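Local coordinates for protein alpha-Amylase (Thermotoga maritima, PDB 2B5D) that belongs to glycosyl hydrolase family 57 and joins an alpha/beta barrel-like domain, built on parallel strands, to a helical C-terminal part, at residues 147-152 against 157-162; 163-168 against 520-525; 272-277 against 285-290; 322-327 against 369-374; 329-334 against 342-347. One frame throughout, in Å; residues are numbered along the deposited sequence.

Contact 1: residues 147-152 against 157-162; sequences AFLPLY and EVVNAQ
Y152 and V159 make the tightest approach between 147-152 and the helical segment 157-162: V159 CG2 lies 3.2 Å from the carbonyl O of Y152. The same methyl also packs against Y152 CB, which rests at 4.0 Å on V158 CG1, so the root of the tyrosine sits over two successive valines while its ring leads away from the helix. L149 lays CD2 across the aliphatic part of Q162, 3.9 Å from CB. Beyond CG the glutamine chain bends (chi2 -81°), and this turn brings its amide against A147, with CB of A147 3.8 Å from CD of Q162. No hydrogen bond links the two segments. The buried amide is instead satisfied from outside: OE1 accepts from the backbone N of T145, and NE2 donates to OE1 of Q460. Further out, L192 packs on both L149 and V159, F457 covers V158 and Q162, and Y152 reaches L423 and I427 of helix 418-436 as well as L299 of the second subunit. A loop that follows strand 137-142 and folds back onto the start of helix 156-174 is the strand-to-helix connection of a beta-alpha unit, the repeating element of the family 57 barrel.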
# COMPACT_ATOMS: atom_id res chain seq x y z
N ALA A 147 11.34 10.92 -24.22
CA ALA A 147 12.13 9.79 -23.77
C ALA A 147 13.59 10.21 -23.59
O ALA A 147 14.10 11.06 -24.31
CB ALA A 147 12.03 8.60 -24.81
N PHE A 148 14.28 9.55 -22.68
CA PHE A 148 15.66 9.86 -22.42
C PHE A 148 16.44 9.00 -23.40
O PHE A 148 16.62 7.82 -23.17
CB PHE A 148 15.99 9.52 -20.97
CG PHE A 148 17.41 9.71 -20.58
CD1 PHE A 148 18.16 8.63 -20.19
CD2 PHE A 148 17.97 10.98 -20.49
CE1 PHE A 148 19.50 8.78 -19.79
CE2 PHE A 148 19.30 11.15 -20.08
CZ PHE A 148 20.07 10.01 -19.73
N LEU A 149 16.98 9.66 -24.45
CA LEU A 149 17.48 8.93 -25.64
C LEU A 149 18.70 8.09 -25.35
O LEU A 149 18.84 7.07 -25.94
CB LEU A 149 17.71 9.87 -26.82
CG LEU A 149 16.48 10.67 -27.21
CD1 LEU A 149 16.81 11.76 -28.27
CD2 LEU A 149 15.27 9.75 -27.62
N PRO A 150 19.61 8.53 -24.43
CA PRO A 150 20.74 7.65 -24.11
C PRO A 150 20.37 6.31 -23.49
O PRO A 150 21.17 5.35 -23.51
CB PRO A 150 21.57 8.49 -23.09
CG PRO A 150 21.14 9.85 -23.28
CD PRO A 150 19.71 9.83 -23.73
N LEU A 151 19.19 6.22 -22.89
CA LEU A 151 18.76 4.92 -22.43
C LEU A 151 18.51 3.94 -23.61
O LEU A 151 18.75 2.75 -23.49
CB LEU A 151 17.50 5.05 -21.56
CG LEU A 151 17.04 3.76 -20.86
CD1 LEU A 151 18.16 3.13 -19.97
CD2 LEU A 151 15.72 4.02 -20.10
N TYR A 152 18.08 4.47 -24.74
CA TYR A 152 17.72 3.70 -25.94
C TYR A 152 18.76 3.68 -27.09
O TYR A 152 18.42 3.32 -28.23
CB TYR A 152 16.41 4.25 -26.48
CG TYR A 152 15.35 4.13 -25.42
CD1 TYR A 152 14.85 2.85 -25.08
CD2 TYR A 152 14.89 5.26 -24.70
CE1 TYR A 152 13.91 2.70 -24.11
CE2 TYR A 152 13.92 5.11 -23.68
CZ TYR A 152 13.45 3.82 -23.40
OH TYR A 152 12.49 3.61 -22.43
N GLU A 157 16.58 2.75 -34.23
CA GLU A 157 15.25 2.93 -34.85
C GLU A 157 14.29 3.71 -33.94
O GLU A 157 13.53 4.59 -34.41
CB GLU A 157 14.60 1.56 -35.22
CG GLU A 157 15.42 0.61 -36.16
CD GLU A 157 16.52 -0.11 -35.42
OE1 GLU A 157 17.09 -1.04 -35.99
OE2 GLU A 157 16.86 0.26 -34.25
N VAL A 158 14.29 3.39 -32.64
CA VAL A 158 13.34 4.08 -31.74
C VAL A 158 13.81 5.50 -31.44
O VAL A 158 13.03 6.49 -31.46
CB VAL A 158 12.91 3.17 -30.47
CG1 VAL A 158 13.97 3.16 -29.39
CG2 VAL A 158 11.50 3.59 -29.93
N VAL A 159 15.11 5.62 -31.27
CA VAL A 159 15.72 6.95 -31.13
C VAL A 159 15.38 7.92 -32.26
O VAL A 159 14.90 9.04 -32.01
CB VAL A 159 17.22 6.84 -30.94
CG1 VAL A 159 17.88 8.25 -30.90
CG2 VAL A 159 17.55 6.04 -29.66
N ASN A 160 15.60 7.49 -33.52
CA ASN A 160 15.45 8.36 -34.69
C ASN A 160 13.95 8.63 -34.92
O ASN A 160 13.54 9.74 -35.32
CB ASN A 160 16.21 7.70 -35.89
CG ASN A 160 16.22 8.57 -37.19
OD1 ASN A 160 16.03 9.77 -37.15
ND2 ASN A 160 16.42 7.92 -38.33
N ALA A 161 13.11 7.62 -34.67
CA ALA A 161 11.65 7.77 -34.71
C ALA A 161 11.15 8.71 -33.63
O ALA A 161 10.29 9.60 -33.92
CB ALA A 161 10.97 6.41 -34.54
N GLN A 162 11.65 8.55 -32.40
CA GLN A 162 11.45 9.65 -31.42
C GLN A 162 11.71 11.03 -31.98
O GLN A 162 10.87 11.93 -31.86
CB GLN A 162 12.26 9.45 -30.13
CG GLN A 162 11.64 8.47 -29.17
CD GLN A 162 10.53 9.08 -28.31
OE1 GLN A 162 10.59 10.28 -27.96
NE2 GLN A 162 9.53 8.23 -27.93

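Contact 2: residues 163-168 against 520-525; sequences ITVGVK and FRVMAR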
# COMPACT_ATOMS: atom_id res chain seq x y z
N ILE A 163 12.86 11.22 -32.63
CA ILE A 163 13.19 12.55 -33.24
C ILE A 163 12.25 12.96 -34.36
O ILE A 163 11.69 14.09 -34.34
CB ILE A 163 14.66 12.58 -33.79
CG1 ILE A 163 15.64 12.53 -32.61
CG2 ILE A 163 14.89 13.80 -34.66
CD1 ILE A 163 16.86 11.71 -32.88
N THR A 164 12.08 12.06 -35.37
CA THR A 164 11.26 12.39 -36.53
C THR A 164 9.85 12.69 -36.20
O THR A 164 9.23 13.60 -36.81
CB THR A 164 11.24 11.22 -37.60
OG1 THR A 164 12.58 10.98 -38.04
CG2 THR A 164 10.40 11.57 -38.75
N VAL A 165 9.27 11.89 -35.30
CA VAL A 165 7.90 12.12 -34.89
C VAL A 165 7.71 13.49 -34.23
O VAL A 165 6.77 14.22 -34.57
CB VAL A 165 7.30 10.92 -34.11
CG1 VAL A 165 5.89 11.25 -33.57
CG2 VAL A 165 7.21 9.68 -35.05
N GLY A 166 8.64 13.88 -33.34
CA GLY A 166 8.65 15.23 -32.79
C GLY A 166 8.71 16.31 -33.85
O GLY A 166 7.94 17.29 -33.81
N VAL A 167 9.66 16.13 -34.80
CA VAL A 167 9.87 17.12 -35.87
C VAL A 167 8.61 17.31 -36.69
O VAL A 167 8.14 18.44 -36.87
CB VAL A 167 11.12 16.72 -36.76
CG1 VAL A 167 11.19 17.55 -38.01
CG2 VAL A 167 12.47 16.84 -35.91
N LYS A 168 8.02 16.20 -37.15
CA LYS A 168 6.77 16.24 -37.91
C LYS A 168 5.62 16.80 -37.10
O LYS A 168 4.81 17.60 -37.62
CB LYS A 168 6.41 14.86 -38.44
CG LYS A 168 7.26 14.38 -39.61
CD LYS A 168 6.55 13.26 -40.38
CE LYS A 168 7.55 12.41 -41.22
NZ LYS A 168 8.60 13.24 -41.91
N PHE A 520 3.45 4.11 -38.68
CA PHE A 520 4.29 3.10 -38.03
C PHE A 520 5.52 2.83 -38.82
O PHE A 520 6.45 2.21 -38.31
CB PHE A 520 3.51 1.78 -37.85
CG PHE A 520 3.26 1.01 -39.15
CD1 PHE A 520 4.14 0.01 -39.56
CD2 PHE A 520 2.15 1.31 -39.96
CE1 PHE A 520 3.93 -0.67 -40.77
CE2 PHE A 520 1.92 0.63 -41.15
CZ PHE A 520 2.82 -0.36 -41.55
N ARG A 521 5.49 3.23 -40.11
CA ARG A 521 6.62 2.95 -41.03
C ARG A 521 7.94 3.67 -40.70
O ARG A 521 9.04 3.11 -41.00
CB ARG A 521 6.19 3.01 -42.51
CG ARG A 521 5.52 1.66 -42.96
CD ARG A 521 4.85 1.70 -44.35
NE ARG A 521 3.66 2.53 -44.35
CZ ARG A 521 2.40 2.08 -44.36
NH1 ARG A 521 2.14 0.79 -44.46
NH2 ARG A 521 1.40 2.93 -44.32
N VAL A 522 7.84 4.80 -39.95
CA VAL A 522 9.06 5.36 -39.29
C VAL A 522 9.95 4.30 -38.67
O VAL A 522 11.18 4.46 -38.62
CB VAL A 522 8.83 6.42 -38.12
CG1 VAL A 522 8.81 7.86 -38.63
CG2 VAL A 522 7.67 6.06 -37.16
N MET A 523 9.37 3.20 -38.21
CA MET A 523 10.19 2.18 -37.48
C MET A 523 10.89 1.21 -38.40
O MET A 523 11.69 0.37 -37.97
CB MET A 523 9.35 1.40 -36.47
CG MET A 523 8.82 2.29 -35.31
SD MET A 523 10.18 2.90 -34.28
CE MET A 523 10.94 1.41 -33.56
N ALA A 524 10.58 1.30 -39.69
CA ALA A 524 11.21 0.38 -40.63
C ALA A 524 12.44 0.98 -41.36
O ALA A 524 13.05 0.30 -42.20
CB ALA A 524 10.16 -0.16 -41.64
N ARG A 525 12.77 2.25 -41.07
CA ARG A 525 13.88 2.95 -41.76
C ARG A 525 15.23 2.42 -41.39
O ARG A 525 15.37 1.77 -40.36
CB ARG A 525 13.86 4.43 -41.52
CG ARG A 525 12.61 5.11 -41.87
CD ARG A 525 12.41 5.87 -40.62
NE ARG A 525 12.59 7.28 -40.70
CZ ARG A 525 12.76 8.10 -39.64
NH1 ARG A 525 12.83 7.65 -38.38
NH2 ARG A 525 12.85 9.38 -39.90
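T164 meets R525 through a threonine torsion that places OG1 beside its backbone N and opposite the carbonyl carbon (chi1 -60°), turned to the guanidinium; the bent course of the arginine chain is doubtful in detail. The contact fastens the C-terminal tail to helix 156-174 of the family 57 alpha/beta domain, the two segments being more than 350 residues apart in sequence. NH2 of R525 points at OG1 of T164 from the edge of the guanidinium, near its plane, over 2.5 Å; so short a bond makes its exact length doubtful. OG1 is held from elsewhere too, by ND2 of N199 and by the backbone O of N160 one helical turn earlier. NZ of K168 stands 6.1 Å from NH2 of R525, and these like charges would be expected to oppose each other mildly. V522, on the 3-10 turn 520-523, supplies the apolar half. Its CG1 lies under the middle of one guanidinium face of R525, 4.0 Å from the plane, and equally far from CG2 of T164, while L453 of helix 443-458 touches the same valine. The other methyl, CG2 of V522, packs against CG2 of V165 at 4.2 Å.

Contact 3: residues 272-277 against 285-290; sequences EYIKDY and INTGIK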
# COMPACT_ATOMS: atom_id res chain seq x y z
N GLU A 272 -17.64 22.80 4.03
CA GLU A 272 -18.93 23.02 3.36
C GLU A 272 -18.84 24.17 2.36
O GLU A 272 -19.48 24.14 1.31
CB GLU A 272 -20.06 23.26 4.37
CG GLU A 272 -21.41 22.69 3.88
CD GLU A 272 -22.59 23.08 4.75
OE1 GLU A 272 -22.50 24.10 5.45
OE2 GLU A 272 -23.61 22.35 4.72
N TYR A 273 -18.03 25.16 2.71
CA TYR A 273 -17.72 26.28 1.83
C TYR A 273 -17.01 25.81 0.55
O TYR A 273 -17.37 26.22 -0.56
CB TYR A 273 -16.84 27.29 2.58
CG TYR A 273 -16.45 28.49 1.75
CD1 TYR A 273 -15.44 28.42 0.79
CD2 TYR A 273 -17.10 29.71 1.93
CE1 TYR A 273 -15.09 29.52 0.02
CE2 TYR A 273 -16.75 30.82 1.18
CZ TYR A 273 -15.75 30.72 0.23
OH TYR A 273 -15.41 31.82 -0.52
N ILE A 274 -16.02 24.94 0.73
CA ILE A 274 -15.00 24.66 -0.28
C ILE A 274 -15.23 23.40 -1.13
O ILE A 274 -14.53 23.18 -2.12
CB ILE A 274 -13.56 24.70 0.35
CG1 ILE A 274 -12.49 24.99 -0.72
CG2 ILE A 274 -13.26 23.43 1.18
CD1 ILE A 274 -12.59 26.38 -1.35
N LYS A 275 -16.26 22.62 -0.76
CA LYS A 275 -16.54 21.26 -1.28
C LYS A 275 -16.43 21.02 -2.80
O LYS A 275 -15.77 20.07 -3.22
CB LYS A 275 -17.90 20.74 -0.75
CG LYS A 275 -18.41 19.37 -1.30
CD LYS A 275 -17.38 18.20 -1.20
CE LYS A 275 -17.09 17.75 0.24
NZ LYS A 275 -18.11 16.79 0.78
N ASP A 276 -17.08 21.86 -3.60
CA ASP A 276 -17.08 21.65 -5.05
C ASP A 276 -16.02 22.49 -5.81
O ASP A 276 -16.25 22.95 -6.94
CB ASP A 276 -18.48 21.83 -5.64
CG ASP A 276 -19.08 23.18 -5.31
OD1 ASP A 276 -18.59 23.83 -4.36
OD2 ASP A 276 -20.04 23.57 -6.00
N TYR A 277 -14.87 22.68 -5.17
CA TYR A 277 -13.68 23.24 -5.81
C TYR A 277 -12.47 22.38 -5.50
O TYR A 277 -11.41 22.55 -6.11
CB TYR A 277 -13.45 24.69 -5.39
CG TYR A 277 -14.69 25.55 -5.50
CD1 TYR A 277 -15.41 25.91 -4.36
CD2 TYR A 277 -15.15 25.98 -6.74
CE1 TYR A 277 -16.55 26.69 -4.45
CE2 TYR A 277 -16.30 26.76 -6.85
CZ TYR A 277 -16.99 27.11 -5.70
OH TYR A 277 -18.11 27.88 -5.78
N ILE A 285 -7.35 19.68 -1.96
CA ILE A 285 -6.30 19.93 -2.95
C ILE A 285 -6.13 21.43 -3.12
O ILE A 285 -6.91 22.20 -2.55
CB ILE A 285 -6.63 19.30 -4.34
CG1 ILE A 285 -7.92 19.92 -4.91
CG2 ILE A 285 -6.66 17.76 -4.27
CD1 ILE A 285 -8.14 19.60 -6.36
N ASN A 286 -5.13 21.84 -3.92
CA ASN A 286 -4.88 23.25 -4.25
C ASN A 286 -5.92 23.80 -5.21
O ASN A 286 -6.38 23.10 -6.12
CB ASN A 286 -3.46 23.46 -4.80
CG ASN A 286 -2.38 23.47 -3.70
OD1 ASN A 286 -1.22 23.15 -3.95
ND2 ASN A 286 -2.75 23.85 -2.50
N THR A 287 -6.28 25.06 -4.99
CA THR A 287 -7.30 25.75 -5.78
C THR A 287 -6.67 26.74 -6.75
O THR A 287 -7.20 27.02 -7.83
CB THR A 287 -8.32 26.52 -4.87
OG1 THR A 287 -7.63 27.50 -4.09
CG2 THR A 287 -9.05 25.58 -3.93
N GLY A 288 -5.54 27.31 -6.34
CA GLY A 288 -4.89 28.34 -7.14
C GLY A 288 -5.03 29.72 -6.54
O GLY A 288 -4.35 30.66 -6.95
N ILE A 289 -5.92 29.84 -5.57
CA ILE A 289 -5.99 31.08 -4.81
C ILE A 289 -5.39 30.93 -3.41
O ILE A 289 -5.88 30.17 -2.56
CB ILE A 289 -7.38 31.85 -4.91
CG1 ILE A 289 -7.64 32.70 -3.63
CG2 ILE A 289 -8.57 30.99 -5.42
CD1 ILE A 289 -8.49 32.07 -2.66
N LYS A 290 -4.29 31.67 -3.24
CA LYS A 290 -3.35 31.54 -2.13
C LYS A 290 -3.02 32.93 -1.56
O LYS A 290 -2.72 33.85 -2.32
CB LYS A 290 -2.05 30.89 -2.60
CG LYS A 290 -2.16 29.75 -3.60
CD LYS A 290 -0.85 29.01 -3.63
CE LYS A 290 -0.65 28.23 -4.91
NZ LYS A 290 -1.14 26.84 -4.81
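Y277 meets I285 and T287 with its backbone carbonyl rather than with its ring, and that oxygen forms no hydrogen bond to the other segment. The O atom of Y277 stands 4.4 Å from CD1 of I285 and equally far from CG2 of T287, distances of loose van der Waals packing. On the loop side the motif is an ST turn: OG1 of T287 accepts from the backbone N of I289 at 3.3 Å, with an N-H...O angle of 158°. This threonine holds OG1 between its backbone N and carbonyl carbon (chi1 60°), a rotation that leaves the methyl as the group presented to 272-277. G288, inside the turn, adopts a positive phi of 107°, a backbone shape in which a beta carbon would press on the preceding carbonyl. D264 ties the turn down from outside, one carboxylate oxygen bonding OG1 of T287 and the other the N of G288. I265 of helix 265-268 packs on I274, T287 and I289 alike, and thereby bridges both segments. The ring of Y277 leads off toward helix 68-91, where its OH bonds E83 and K87, and OD1 of D276 lies 3.5 Å above one face, toward the rim. The contact thus brings a non-regular loop, part of the chain that runs on to helix 309-338, up to the short helix 271-274 and the residues that follow it. There the N of Y277 bonds the O of I274, and the latter residue's CD1 lies 4.5 Å from CG2 of T287.

Contact 4: residues 322-327 against 369-374; sequences DFLHKK and ELVNES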
# COMPACT_ATOMS: atom_id res chain seq x y z
N ASP A 322 19.81 42.41 -9.35
CA ASP A 322 20.89 41.53 -8.94
C ASP A 322 21.35 40.66 -10.13
O ASP A 322 22.54 40.58 -10.45
CB ASP A 322 20.44 40.62 -7.80
CG ASP A 322 21.59 40.01 -7.09
OD1 ASP A 322 22.34 40.77 -6.47
OD2 ASP A 322 21.78 38.78 -7.11
N PHE A 323 20.40 40.00 -10.77
CA PHE A 323 20.74 39.10 -11.83
C PHE A 323 21.39 39.83 -13.02
O PHE A 323 22.46 39.40 -13.48
CB PHE A 323 19.55 38.23 -12.26
CG PHE A 323 19.97 36.94 -12.91
CD1 PHE A 323 20.81 36.07 -12.23
CD2 PHE A 323 19.55 36.62 -14.20
CE1 PHE A 323 21.23 34.92 -12.83
CE2 PHE A 323 19.95 35.46 -14.80
CZ PHE A 323 20.78 34.60 -14.12
N LEU A 324 20.77 40.94 -13.45
CA LEU A 324 21.38 41.88 -14.40
C LEU A 324 22.83 42.22 -14.10
O LEU A 324 23.72 42.03 -14.96
CB LEU A 324 20.58 43.17 -14.48
CG LEU A 324 21.16 44.28 -15.37
CD1 LEU A 324 20.80 44.12 -16.85
CD2 LEU A 324 20.71 45.65 -14.85
N HIS A 325 23.10 42.71 -12.88
CA HIS A 325 24.46 43.07 -12.52
C HIS A 325 25.37 41.87 -12.55
O HIS A 325 26.49 41.97 -13.02
CB HIS A 325 24.53 43.90 -11.19
CG HIS A 325 23.68 45.14 -11.24
ND1 HIS A 325 23.07 45.69 -10.12
CD2 HIS A 325 23.27 45.90 -12.29
CE1 HIS A 325 22.34 46.73 -10.48
NE2 HIS A 325 22.44 46.87 -11.80
N LYS A 326 24.92 40.73 -12.08
CA LYS A 326 25.73 39.49 -12.26
C LYS A 326 26.04 39.11 -13.73
O LYS A 326 27.13 38.65 -14.02
CB LYS A 326 25.07 38.33 -11.54
CG LYS A 326 25.16 38.51 -10.07
CD LYS A 326 24.31 37.54 -9.30
CE LYS A 326 25.07 37.16 -8.07
NZ LYS A 326 24.77 38.14 -6.99
N LYS A 327 25.12 39.35 -14.66
CA LYS A 327 25.34 38.93 -16.06
C LYS A 327 26.24 39.93 -16.80
O LYS A 327 26.98 39.56 -17.74
CB LYS A 327 24.01 38.76 -16.82
CG LYS A 327 23.03 37.68 -16.28
CD LYS A 327 23.64 36.30 -16.25
CE LYS A 327 24.36 36.04 -14.94
NZ LYS A 327 25.04 34.73 -14.80
N GLU A 369 13.52 43.87 -19.75
CA GLU A 369 13.52 45.33 -19.92
C GLU A 369 14.84 45.94 -19.49
O GLU A 369 15.34 46.86 -20.13
CB GLU A 369 12.32 45.98 -19.20
CG GLU A 369 10.98 45.60 -19.81
CD GLU A 369 9.76 46.09 -19.02
OE1 GLU A 369 9.83 46.28 -17.77
OE2 GLU A 369 8.71 46.28 -19.68
N LEU A 370 15.41 45.41 -18.42
CA LEU A 370 16.71 45.82 -17.93
C LEU A 370 17.82 45.47 -18.90
O LEU A 370 18.70 46.30 -19.16
CB LEU A 370 16.98 45.18 -16.58
CG LEU A 370 16.78 45.97 -15.27
CD1 LEU A 370 15.99 47.28 -15.42
CD2 LEU A 370 16.16 45.06 -14.26
N VAL A 371 17.80 44.24 -19.44
CA VAL A 371 18.80 43.83 -20.43
C VAL A 371 18.68 44.69 -21.67
O VAL A 371 19.68 45.12 -22.23
CB VAL A 371 18.76 42.31 -20.79
CG1 VAL A 371 19.53 42.03 -22.06
CG2 VAL A 371 19.36 41.48 -19.67
N ASN A 372 17.45 44.97 -22.07
CA ASN A 372 17.20 45.87 -23.17
C ASN A 372 17.89 47.26 -22.98
O ASN A 372 18.49 47.77 -23.92
CB ASN A 372 15.69 46.05 -23.38
CG ASN A 372 15.04 44.91 -24.17
OD1 ASN A 372 13.81 44.72 -24.09
ND2 ASN A 372 15.83 44.16 -24.94
N GLU A 373 17.80 47.84 -21.79
CA GLU A 373 18.48 49.10 -21.49
C GLU A 373 19.98 48.97 -21.33
O GLU A 373 20.70 49.90 -21.70
CB GLU A 373 17.89 49.81 -20.26
CG GLU A 373 16.48 50.36 -20.50
CD GLU A 373 16.24 50.78 -21.96
OE1 GLU A 373 16.91 51.74 -22.44
OE2 GLU A 373 15.40 50.13 -22.63
N SER A 374 20.44 47.85 -20.79
CA SER A 374 21.89 47.61 -20.60
C SER A 374 22.75 47.90 -21.82
O SER A 374 22.40 47.56 -22.95
CB SER A 374 22.17 46.19 -20.14
OG SER A 374 23.57 45.95 -20.06
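L324 pushes its two methyls onto the last turn of the opposing helix, touching L370, V371 and S374 in what is helix-to-helix packing on the outside of the family 57 alpha/beta domain, between helices 309-338 and 360-373. The apolar contacts between the two segments all run through this one leucine. Its CG stands opposite the backbone N (chi1 176°), which carries the fork outward from its own helix. CD1 settles over the backbone, 3.8 Å from the O of L370, and also meets CG2 of V371 at 4.1 Å. CD2 takes the side chain of L370, 4.0 Å from its CG, the two leucines crossing at about a right angle. Aromatic packing extends the interface: F323 meets F367 of helix 360-373 with planes inclined at about 50°, and W246 edge-to-face. Within segment 322-327, NZ of K326 forms a salt bridge of 3.1 Å with OD2 of D322, four residues earlier, approaching on the syn side but 30° out of the carboxylate plane. That lysine also makes a cation-pi contact with F213 of the second subunit, and Y252 bonds the same oxygen of D322. A polar link to helix 309-338 comes from S374, just past helix 360-373: its CB packs on CD1 of L324, and its OG bonds OE1 of E328 and the N of D376.

Contact 5: residues 329-334 against 342-347; sequences SQARRL and PVIVAP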
# COMPACT_ATOMS: atom_id res chain seq x y z
N SER A 329 28.50 41.89 -15.16
CA SER A 329 29.80 41.57 -14.64
C SER A 329 30.41 40.35 -15.41
O SER A 329 31.53 40.41 -15.89
CB SER A 329 29.70 41.34 -13.15
OG SER A 329 30.93 40.89 -12.68
N GLN A 330 29.64 39.27 -15.57
CA GLN A 330 30.16 38.04 -16.23
C GLN A 330 30.50 38.28 -17.72
O GLN A 330 31.57 37.91 -18.17
CB GLN A 330 29.20 36.86 -15.99
CG GLN A 330 29.46 35.58 -16.87
CD GLN A 330 28.30 34.61 -16.82
OE1 GLN A 330 27.15 34.97 -17.08
NE2 GLN A 330 28.60 33.37 -16.51
N ALA A 331 29.64 39.00 -18.43
CA ALA A 331 29.91 39.41 -19.78
C ALA A 331 31.24 40.16 -19.95
O ALA A 331 32.05 39.82 -20.84
CB ALA A 331 28.75 40.23 -20.34
N ARG A 332 31.46 41.19 -19.11
CA ARG A 332 32.61 42.06 -19.27
C ARG A 332 33.87 41.27 -19.03
O ARG A 332 34.83 41.38 -19.82
CB ARG A 332 32.52 43.26 -18.31
CG ARG A 332 31.53 44.37 -18.75
CD ARG A 332 31.75 45.63 -17.88
NE ARG A 332 31.73 45.25 -16.46
CZ ARG A 332 30.68 45.40 -15.66
NH1 ARG A 332 29.56 45.99 -16.12
NH2 ARG A 332 30.75 44.99 -14.39
N ARG A 333 33.88 40.46 -17.98
CA ARG A 333 35.00 39.60 -17.67
C ARG A 333 35.33 38.64 -18.84
O ARG A 333 36.50 38.36 -19.13
CB ARG A 333 34.64 38.80 -16.42
CG ARG A 333 35.63 37.73 -16.01
CD ARG A 333 35.20 37.05 -14.72
NE ARG A 333 34.19 35.99 -14.89
CZ ARG A 333 32.94 36.03 -14.42
NH1 ARG A 333 32.48 37.10 -13.73
NH2 ARG A 333 32.13 35.00 -14.63
N LEU A 334 34.28 38.13 -19.50
CA LEU A 334 34.42 37.14 -20.56
C LEU A 334 34.89 37.78 -21.85
O LEU A 334 35.75 37.23 -22.49
CB LEU A 334 33.09 36.41 -20.82
CG LEU A 334 32.75 34.99 -20.33
CD1 LEU A 334 33.68 34.38 -19.32
CD2 LEU A 334 31.28 34.93 -19.88
N PRO A 342 30.61 36.72 -25.58
CA PRO A 342 30.13 35.48 -24.97
C PRO A 342 28.65 35.29 -25.28
O PRO A 342 27.91 36.26 -25.51
CB PRO A 342 30.37 35.69 -23.48
CG PRO A 342 30.36 37.23 -23.32
CD PRO A 342 30.94 37.76 -24.58
N VAL A 343 28.23 34.03 -25.41
CA VAL A 343 26.80 33.77 -25.37
C VAL A 343 26.50 32.91 -24.16
O VAL A 343 27.07 31.86 -23.94
CB VAL A 343 26.10 33.43 -26.77
CG1 VAL A 343 27.08 33.31 -27.89
CG2 VAL A 343 25.09 32.29 -26.69
N ILE A 344 25.69 33.47 -23.29
CA ILE A 344 25.51 32.91 -21.96
C ILE A 344 24.23 32.16 -22.09
O ILE A 344 23.16 32.77 -22.40
CB ILE A 344 25.50 34.05 -20.88
CG1 ILE A 344 26.92 34.66 -20.79
CG2 ILE A 344 24.98 33.51 -19.58
CD1 ILE A 344 27.03 36.08 -20.19
N VAL A 345 24.33 30.83 -21.99
CA VAL A 345 23.11 30.00 -22.19
C VAL A 345 22.52 29.58 -20.85
O VAL A 345 23.17 28.85 -20.04
CB VAL A 345 23.32 28.75 -23.12
CG1 VAL A 345 21.92 27.99 -23.35
CG2 VAL A 345 23.94 29.16 -24.47
N ALA A 346 21.30 30.04 -20.63
CA ALA A 346 20.62 29.83 -19.33
C ALA A 346 19.20 29.24 -19.50
O ALA A 346 18.23 29.98 -19.79
CB ALA A 346 20.59 31.17 -18.55
N PRO A 347 19.10 27.90 -19.45
CA PRO A 347 17.86 27.17 -19.56
C PRO A 347 17.18 26.86 -18.22
O PRO A 347 17.82 26.42 -17.26
CB PRO A 347 18.29 25.85 -20.19
CG PRO A 347 19.62 25.64 -19.68
CD PRO A 347 20.25 26.98 -19.43
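I344 and Q330 form the close part of the contact, CD1 of the isoleucine lying 3.3 Å from OE1 of the glutamine as the two side chains slide past each other in opposite directions. The glutamine extends fully from its backbone (chi1 168°), bringing the amide alongside I344, whose CG2 is a further 3.6 Å neighbour of the same oxygen. Although buried against hydrocarbon, the amide keeps its polar partners: OE1 accepts from NZ of K327, and NE2 donates to OD2 of D238. A second close patch lies one helical turn on, where L334 crosses the ring of P342 at a slant, CD2 to CB at 3.8 Å. The leucine side chain lies off the usual staggered positions. Between the two patches the fit slackens: CD1 of I344 is 4.5 Å from CB of A331 and barely nearer to the leucine. Toward solvent, R332 points away from the strand and is exposed, and R333 is partly so. R332 forms a salt bridge to D376, and R333 packs on Q217 of the second subunit. Segments 329-334 and 343-347 run at 141° with axes 10.1 Å apart, a roughly antiparallel course expected of a helix followed by the next strand in an alpha/beta fold. Strand 343-349 lies parallel to strand 3-11, bonding K4 and L6 through the backbone of I344, and presents I344 to helix 309-338, with P342 just before it in the loop, while V343 and V345 pack against K4 and L6 respectively.

In the fold
The five contacts form two close pairs and one outlier. Contacts 1 and 2 share helix 156-174, their centres 11 Å apart, and touch directly: CB of A161 lies 3.6 Å from SD of M523, so the tail residues cover the helix that the 147-152 loop also meets. Contacts 4 and 5 share helix 309-338, again with centres 11 Å apart, and meet where CD1 of I344 approaches the O of K327. Contact 5 is nested in the loop closed by contact 4; contact 2 encloses contacts 3, 4 and 5. Contact 3 stands apart, its centre about 39 to 44 Å from the other centres and across the chain's centre from contacts 1 and 2.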